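Local atomic coordinates of M157 (Murid herpesvirus 1, PDB entry 2NYK), a protein that serves as a viral MHC class I-like ligand for Ly49 receptors of natural killer cells. Residues L106-T118 against R122-K131. The protein carries 1 engineered substitution. Residues are numbered along the deposited sequence; the frame is centred on the assembly and turned at random.
Sequences LGFDVICDVYHTT and RVAYTGQTGK
Val114 and Tyr125 exchange a pair of backbone hydrogen bonds, and His116 and Val123 do the same, which zips strand 109-118 to strand 122-126 in antiparallel fashion; the two axes run at 171° and approach to 4.6 Å. Beyond Thr126 the register slips by one residue, a beta bulge, and Cys112 pairs with Gln128: Cys112 N gives a sound bond to Gln128 O at 2.8 Å, whereas the return bond from Gln128 N to Cys112 O is weak. At the bulge a side chain steps in. Gly127 N gives its hydrogen to Asp113 OD1 at 3.0 Å, met nearly along the C-O axis; with CG beside the backbone N (chi1 -62°) the carboxylate is on the side of the corner at Gly127.

On the face of Val114, His116 and Tyr125, Val123 CG1 lies over one face of the Tyr125 ring, 3.9 Å above its plane but displaced toward the rim, and Val114 CB is at the ring's edge. The imidazole of His116 meets it rim to rim, planes at 75°, with His116 ND1 3.8 Å from Tyr125 CE2. Val114 CG2 touches Gln128 CG at 4.0 Å, and both residues also pack on Thr150 of helix 148-154. The other face carries Tyr115, whose CD1 sits 3.7 Å from Ala124 CB, and the aliphatic part of Arg122, which runs alongside Thr117.

Strand 96-106 pairs with 109-118 on its other side through backbone hydrogen bonds, and the Cys103-Cys112 disulfide ties the two strands further. This is a bulged beta hairpin at the edge of the helix-covered platform sheet of an MHC class I-like fold, strand 122-128 being outermost.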
ATOM      1  N   LEU A 106     -11.457  -8.096  11.103  1.00 27.23           N
ATOM      2  CA  LEU A 106     -11.873  -7.784  12.461  1.00 27.65           C
ATOM      3  C   LEU A 106     -12.151  -9.091  13.227  1.00 27.52           C
ATOM      4  O   LEU A 106     -13.086  -9.824  12.891  1.00 26.73           O
ATOM      5  CB  LEU A 106     -13.125  -6.896  12.433  1.00 29.39           C
ATOM      6  CG  LEU A 106     -13.614  -6.306  13.763  1.00 32.57           C
ATOM      7  CD1 LEU A 106     -12.514  -5.513  14.464  1.00 35.38           C
ATOM      8  CD2 LEU A 106     -14.855  -5.433  13.550  1.00 37.58           C
ATOM      9  N   GLY A 107     -11.329  -9.385  14.238  1.00 26.61           N
ATOM     10  CA  GLY A 107     -11.367 -10.706  14.866  1.00 26.42           C
ATOM     11  C   GLY A 107     -11.069 -11.704  13.776  1.00 26.40           C
ATOM     12  O   GLY A 107     -10.055 -11.588  13.072  1.00 26.36           O
ATOM     13  N   PHE A 108     -11.959 -12.673  13.606  1.00 26.44           N
ATOM     14  CA  PHE A 108     -11.845 -13.585  12.467  1.00 26.76           C
ATOM     15  C   PHE A 108     -12.959 -13.368  11.448  1.00 27.16           C
ATOM     16  O   PHE A 108     -13.289 -14.267  10.676  1.00 28.11           O
ATOM     17  CB  PHE A 108     -11.779 -15.050  12.929  1.00 26.45           C
ATOM     18  CG  PHE A 108     -10.472 -15.427  13.618  1.00 26.85           C
ATOM     19  CD1 PHE A 108      -9.281 -14.759  13.326  1.00 25.97           C
ATOM     20  CD2 PHE A 108     -10.439 -16.485  14.522  1.00 26.03           C
ATOM     21  CE1 PHE A 108      -8.077 -15.138  13.941  1.00 24.78           C
ATOM     22  CE2 PHE A 108      -9.257 -16.859  15.142  1.00 26.45           C
ATOM     23  CZ  PHE A 108      -8.076 -16.180  14.853  1.00 26.83           C
ATOM     24  N   ASP A 109     -13.542 -12.175  11.476  1.00 28.00           N
ATOM     25  CA  ASP A 109     -14.549 -11.749  10.516  1.00 29.56           C
ATOM     26  C   ASP A 109     -13.885 -10.856   9.490  1.00 29.76           C
ATOM     27  O   ASP A 109     -12.779 -10.352   9.713  1.00 29.11           O
ATOM     28  CB  ASP A 109     -15.661 -10.959  11.188  1.00 30.52           C
ATOM     29  CG  ASP A 109     -16.623 -11.847  11.954  1.00 34.56           C
ATOM     30  OD1 ASP A 109     -17.102 -12.848  11.370  1.00 38.19           O
ATOM     31  OD2 ASP A 109     -16.892 -11.545  13.139  1.00 37.01           O
ATOM     32  N   VAL A 110     -14.568 -10.683   8.365  1.00 29.82           N
ATOM     33  CA  VAL A 110     -14.074  -9.864   7.282  1.00 30.15           C
ATOM     34  C   VAL A 110     -15.231  -9.123   6.665  1.00 29.45           C
ATOM     35  O   VAL A 110     -16.304  -9.693   6.469  1.00 29.99           O
ATOM     36  CB  VAL A 110     -13.373 -10.704   6.192  1.00 30.79           C
ATOM     37  CG1 VAL A 110     -12.822  -9.812   5.106  1.00 30.19           C
ATOM     38  CG2 VAL A 110     -12.234 -11.477   6.801  1.00 32.81           C
ATOM     39  N   ILE A 111     -14.986  -7.851   6.379  1.00 27.95           N
ATOM     40  CA  ILE A 111     -15.894  -7.005   5.622  1.00 27.91           C
ATOM     41  C   ILE A 111     -15.102  -6.449   4.443  1.00 26.18           C
ATOM     42  O   ILE A 111     -14.091  -5.785   4.641  1.00 24.88           O
ATOM     43  CB  ILE A 111     -16.425  -5.854   6.514  1.00 28.55           C
ATOM     44  CG1 ILE A 111     -17.029  -6.439   7.802  1.00 30.29           C
ATOM     45  CG2 ILE A 111     -17.466  -5.043   5.763  1.00 29.87           C
ATOM     46  CD1 ILE A 111     -17.434  -5.421   8.853  1.00 33.80           C
ATOM     47  N   CYS A 112     -15.527  -6.763   3.224  1.00 25.56           N
ATOM     48  CA  CYS A 112     -14.831  -6.264   2.034  1.00 25.29           C
ATOM     49  C   CYS A 112     -15.717  -5.364   1.209  1.00 23.66           C
ATOM     50  O   CYS A 112     -16.904  -5.639   1.024  1.00 22.11           O
ATOM     51  CB  CYS A 112     -14.305  -7.398   1.130  1.00 25.97           C
ATOM     52  SG  CYS A 112     -13.222  -8.635   1.904  1.00 31.71           S
ATOM     53  N   ASP A 113     -15.129  -4.285   0.708  1.00 23.74           N
ATOM     54  CA  ASP A 113     -15.784  -3.456  -0.291  1.00 23.98           C
ATOM     55  C   ASP A 113     -15.141  -3.895  -1.574  1.00 23.11           C
ATOM     56  O   ASP A 113     -13.921  -3.997  -1.654  1.00 22.95           O
ATOM     57  CB  ASP A 113     -15.535  -1.979  -0.042  1.00 24.34           C
ATOM     58  CG  ASP A 113     -16.089  -1.502   1.304  1.00 27.68           C
ATOM     59  OD1 ASP A 113     -17.194  -1.915   1.707  1.00 28.62           O
ATOM     60  OD2 ASP A 113     -15.399  -0.699   1.962  1.00 32.67           O
ATOM     61  N   VAL A 114     -15.956  -4.204  -2.565  1.00 23.30           N
ATOM     62  CA  VAL A 114     -15.443  -4.740  -3.817  1.00 22.71           C
ATOM     63  C   VAL A 114     -15.678  -3.753  -4.969  1.00 23.54           C
ATOM     64  O   VAL A 114     -16.812  -3.360  -5.222  1.00 22.96           O
ATOM     65  CB  VAL A 114     -16.104  -6.096  -4.133  1.00 22.62           C
ATOM     66  CG1 VAL A 114     -15.512  -6.693  -5.413  1.00 21.40           C
ATOM     67  CG2 VAL A 114     -15.955  -7.058  -2.924  1.00 21.48           C
ATOM     68  N   TYR A 115     -14.606  -3.368  -5.668  1.00 24.08           N
ATOM     69  CA  TYR A 115     -14.713  -2.374  -6.730  1.00 25.76           C
ATOM     70  C   TYR A 115     -14.311  -2.973  -8.057  1.00 27.19           C
ATOM     71  O   TYR A 115     -13.281  -3.646  -8.150  1.00 26.92           O
ATOM     72  CB  TYR A 115     -13.810  -1.179  -6.428  1.00 27.22           C
ATOM     73  CG  TYR A 115     -14.069  -0.558  -5.087  1.00 26.84           C
ATOM     74  CD1 TYR A 115     -15.080   0.389  -4.929  1.00 30.14           C
ATOM     75  CD2 TYR A 115     -13.313  -0.914  -3.971  1.00 28.26           C
ATOM     76  CE1 TYR A 115     -15.334   0.982  -3.679  1.00 30.43           C
ATOM     77  CE2 TYR A 115     -13.562  -0.322  -2.707  1.00 29.64           C
ATOM     78  CZ  TYR A 115     -14.582   0.615  -2.578  1.00 31.49           C
ATOM     79  OH  TYR A 115     -14.842   1.217  -1.354  1.00 34.77           O
ATOM     80  N   HIS A 116     -15.127  -2.727  -9.079  1.00 27.78           N
ATOM     81  CA  HIS A 116     -14.837  -3.116 -10.446  1.00 28.76           C
ATOM     82  C   HIS A 116     -14.835  -1.840 -11.271  1.00 29.70           C
ATOM     83  O   HIS A 116     -15.703  -0.986 -11.087  1.00 29.33           O
ATOM     84  CB  HIS A 116     -15.920  -4.056 -10.987  1.00 28.76           C
ATOM     85  CG  HIS A 116     -15.863  -5.439 -10.421  1.00 30.66           C
ATOM     86  ND1 HIS A 116     -16.440  -5.773  -9.217  1.00 30.51           N
ATOM     87  CD2 HIS A 116     -15.304  -6.578 -10.899  1.00 31.75           C
ATOM     88  CE1 HIS A 116     -16.226  -7.053  -8.967  1.00 31.67           C
ATOM     89  NE2 HIS A 116     -15.543  -7.564  -9.977  1.00 33.26           N
ATOM     90  N   THR A 117     -13.856  -1.702 -12.165  1.00 30.08           N
ATOM     91  CA  THR A 117     -13.753  -0.507 -13.000  1.00 31.97           C
ATOM     92  C   THR A 117     -13.421  -0.883 -14.433  1.00 32.52           C
ATOM     93  O   THR A 117     -12.496  -1.676 -14.690  1.00 31.68           O
ATOM     94  CB  THR A 117     -12.682   0.466 -12.493  1.00 31.57           C
ATOM     95  OG1 THR A 117     -12.981   0.829 -11.146  1.00 33.52           O
ATOM     96  CG2 THR A 117     -12.661   1.731 -13.346  1.00 33.05           C
ATOM     97  N   THR A 118     -14.194  -0.308 -15.351  1.00 33.75           N
ATOM     98  CA  THR A 118     -13.934  -0.401 -16.781  1.00 35.03           C
ATOM     99  C   THR A 118     -13.921   1.029 -17.337  1.00 36.68           C
ATOM    100  O   THR A 118     -14.202   1.985 -16.610  1.00 36.46           O
ATOM    101  CB  THR A 118     -14.995  -1.245 -17.516  1.00 34.61           C
ATOM    102  OG1 THR A 118     -16.248  -0.556 -17.518  1.00 34.42           O
ATOM    103  CG2 THR A 118     -15.176  -2.612 -16.856  1.00 35.34           C
ATOM    104  N   ARG A 122     -18.243   1.944 -13.504  1.00 39.04           N
ATOM    105  CA  ARG A 122     -17.667   1.791 -12.177  1.00 38.43           C
ATOM    106  C   ARG A 122     -18.726   1.149 -11.262  1.00 36.89           C
ATOM    107  O   ARG A 122     -19.861   1.623 -11.205  1.00 35.23           O
ATOM    108  CB  ARG A 122     -17.287   3.162 -11.651  1.00 39.41           C
ATOM    109  CG  ARG A 122     -16.155   3.179 -10.703  1.00 42.96           C
ATOM    110  CD  ARG A 122     -15.025   4.019 -11.263  1.00 48.64           C
ATOM    111  NE  ARG A 122     -14.989   5.372 -10.686  1.00 51.84           N
ATOM    112  CZ  ARG A 122     -15.807   6.366 -11.035  1.00 53.87           C
ATOM    113  NH1 ARG A 122     -16.747   6.171 -11.963  1.00 56.24           N
ATOM    114  NH2 ARG A 122     -15.686   7.564 -10.464  1.00 54.49           N
ATOM    115  N   VAL A 123     -18.356   0.056 -10.592  1.00 34.38           N
ATOM    116  CA  VAL A 123     -19.269  -0.674  -9.706  1.00 32.86           C
ATOM    117  C   VAL A 123     -18.620  -0.822  -8.326  1.00 32.22           C
ATOM    118  O   VAL A 123     -17.396  -0.973  -8.211  1.00 31.00           O
ATOM    119  CB  VAL A 123     -19.654  -2.078 -10.261  1.00 32.59           C
ATOM    120  CG1 VAL A 123     -20.750  -2.737  -9.409  1.00 31.55           C
ATOM    121  CG2 VAL A 123     -20.100  -2.007 -11.714  1.00 32.38           C
ATOM    122  N   ALA A 124     -19.445  -0.755  -7.285  1.00 31.42           N
ATOM    123  CA  ALA A 124     -18.992  -0.955  -5.910  1.00 31.74           C
ATOM    124  C   ALA A 124     -20.016  -1.788  -5.119  1.00 32.18           C
ATOM    125  O   ALA A 124     -21.195  -1.409  -5.039  1.00 31.44           O
ATOM    126  CB  ALA A 124     -18.746   0.386  -5.251  1.00 30.15           C
ATOM    127  N   TYR A 125     -19.578  -2.948  -4.607  1.00 32.97           N
ATOM    128  CA  TYR A 125     -20.370  -3.776  -3.685  1.00 33.07           C
ATOM    129  C   TYR A 125     -19.758  -3.537  -2.333  1.00 33.02           C
ATOM    130  O   TYR A 125     -18.672  -4.040  -2.060  1.00 32.78           O
ATOM    131  CB  TYR A 125     -20.252  -5.272  -4.000  1.00 34.16           C
ATOM    132  CG  TYR A 125     -20.554  -5.662  -5.427  1.00 38.02           C
ATOM    133  CD1 TYR A 125     -21.838  -5.558  -5.937  1.00 41.96           C
ATOM    134  CD2 TYR A 125     -19.560  -6.176  -6.256  1.00 41.85           C
ATOM    135  CE1 TYR A 125     -22.129  -5.913  -7.252  1.00 45.01           C
ATOM    136  CE2 TYR A 125     -19.837  -6.530  -7.585  1.00 44.43           C
ATOM    137  CZ  TYR A 125     -21.125  -6.396  -8.072  1.00 44.94           C
ATOM    138  OH  TYR A 125     -21.428  -6.751  -9.372  1.00 47.33           O
ATOM    139  N   THR A 126     -20.426  -2.765  -1.490  1.00 32.80           N
ATOM    140  CA  THR A 126     -19.879  -2.443  -0.185  1.00 33.64           C
ATOM    141  C   THR A 126     -20.453  -3.353   0.889  1.00 33.05           C
ATOM    142  O   THR A 126     -21.533  -3.900   0.722  1.00 33.12           O
ATOM    143  CB  THR A 126     -20.143  -0.968   0.198  1.00 33.71           C
ATOM    144  OG1 THR A 126     -21.558  -0.753   0.293  1.00 35.26           O
ATOM    145  CG2 THR A 126     -19.556  -0.028  -0.849  1.00 34.45           C
ATOM    146  N   GLY A 127     -19.707  -3.525   1.979  1.00 33.38           N
ATOM    147  CA  GLY A 127     -20.188  -4.266   3.149  1.00 32.98           C
ATOM    148  C   GLY A 127     -20.387  -5.762   2.939  1.00 32.84           C
ATOM    149  O   GLY A 127     -21.194  -6.363   3.629  1.00 32.42           O
ATOM    150  N   GLN A 128     -19.671  -6.357   1.975  1.00 32.98           N
ATOM    151  CA  GLN A 128     -19.702  -7.816   1.745  1.00 33.10           C
ATOM    152  C   GLN A 128     -19.068  -8.537   2.933  1.00 33.69           C
ATOM    153  O   GLN A 128     -18.018  -8.123   3.433  1.00 31.44           O
ATOM    154  CB  GLN A 128     -18.936  -8.221   0.481  1.00 33.59           C
ATOM    155  CG  GLN A 128     -19.319  -7.506  -0.801  1.00 36.72           C
ATOM    156  CD  GLN A 128     -20.716  -7.811  -1.235  1.00 42.56           C
ATOM    157  OE1 GLN A 128     -21.688  -7.288  -0.675  1.00 44.66           O
ATOM    158  NE2 GLN A 128     -20.842  -8.674  -2.243  1.00 46.13           N
ATOM    159  N   THR A 129     -19.706  -9.611   3.380  1.00 35.07           N
ATOM    160  CA  THR A 129     -19.223 -10.352   4.548  1.00 37.70           C
ATOM    161  C   THR A 129     -18.864 -11.786   4.151  1.00 39.52           C
ATOM    162  O   THR A 129     -18.277 -12.537   4.937  1.00 39.62           O
ATOM    163  CB  THR A 129     -20.263 -10.344   5.678  1.00 37.93           C
ATOM    164  OG1 THR A 129     -21.518 -10.795   5.158  1.00 38.54           O
ATOM    165  CG2 THR A 129     -20.444  -8.937   6.246  1.00 38.53           C
ATOM    166  N   GLY A 130     -19.203 -12.151   2.914  1.00 41.79           N
ATOM    167  CA  GLY A 130     -19.007 -13.512   2.409  1.00 44.88           C
ATOM    168  C   GLY A 130     -19.756 -14.601   3.174  1.00 47.21           C
ATOM    169  O   GLY A 130     -19.277 -15.741   3.273  1.00 48.19           O
ATOM    170  N   LYS A 131     -20.926 -14.257   3.714  1.00 48.77           N
ATOM    171  CA  LYS A 131     -21.739 -15.211   4.487  1.00 50.28           C
ATOM    172  C   LYS A 131     -23.126 -15.404   3.878  1.00 50.57           C
ATOM    173  O   LYS A 131     -23.353 -16.374   3.146  1.00 51.22           O
ATOM    174  CB  LYS A 131     -21.856 -14.792   5.960  1.00 50.54           C
ATOM    175  CG  LYS A 131     -22.479 -13.404   6.181  1.00 52.57           C
ATOM    176  CD  LYS A 131     -22.664 -13.052   7.662  1.00 54.72           C
ATOM    177  CE  LYS A 131     -21.339 -12.735   8.364  1.00 55.90           C
ATOM    178  NZ  LYS A 131     -20.490 -13.956   8.563  1.00 57.20           N
TER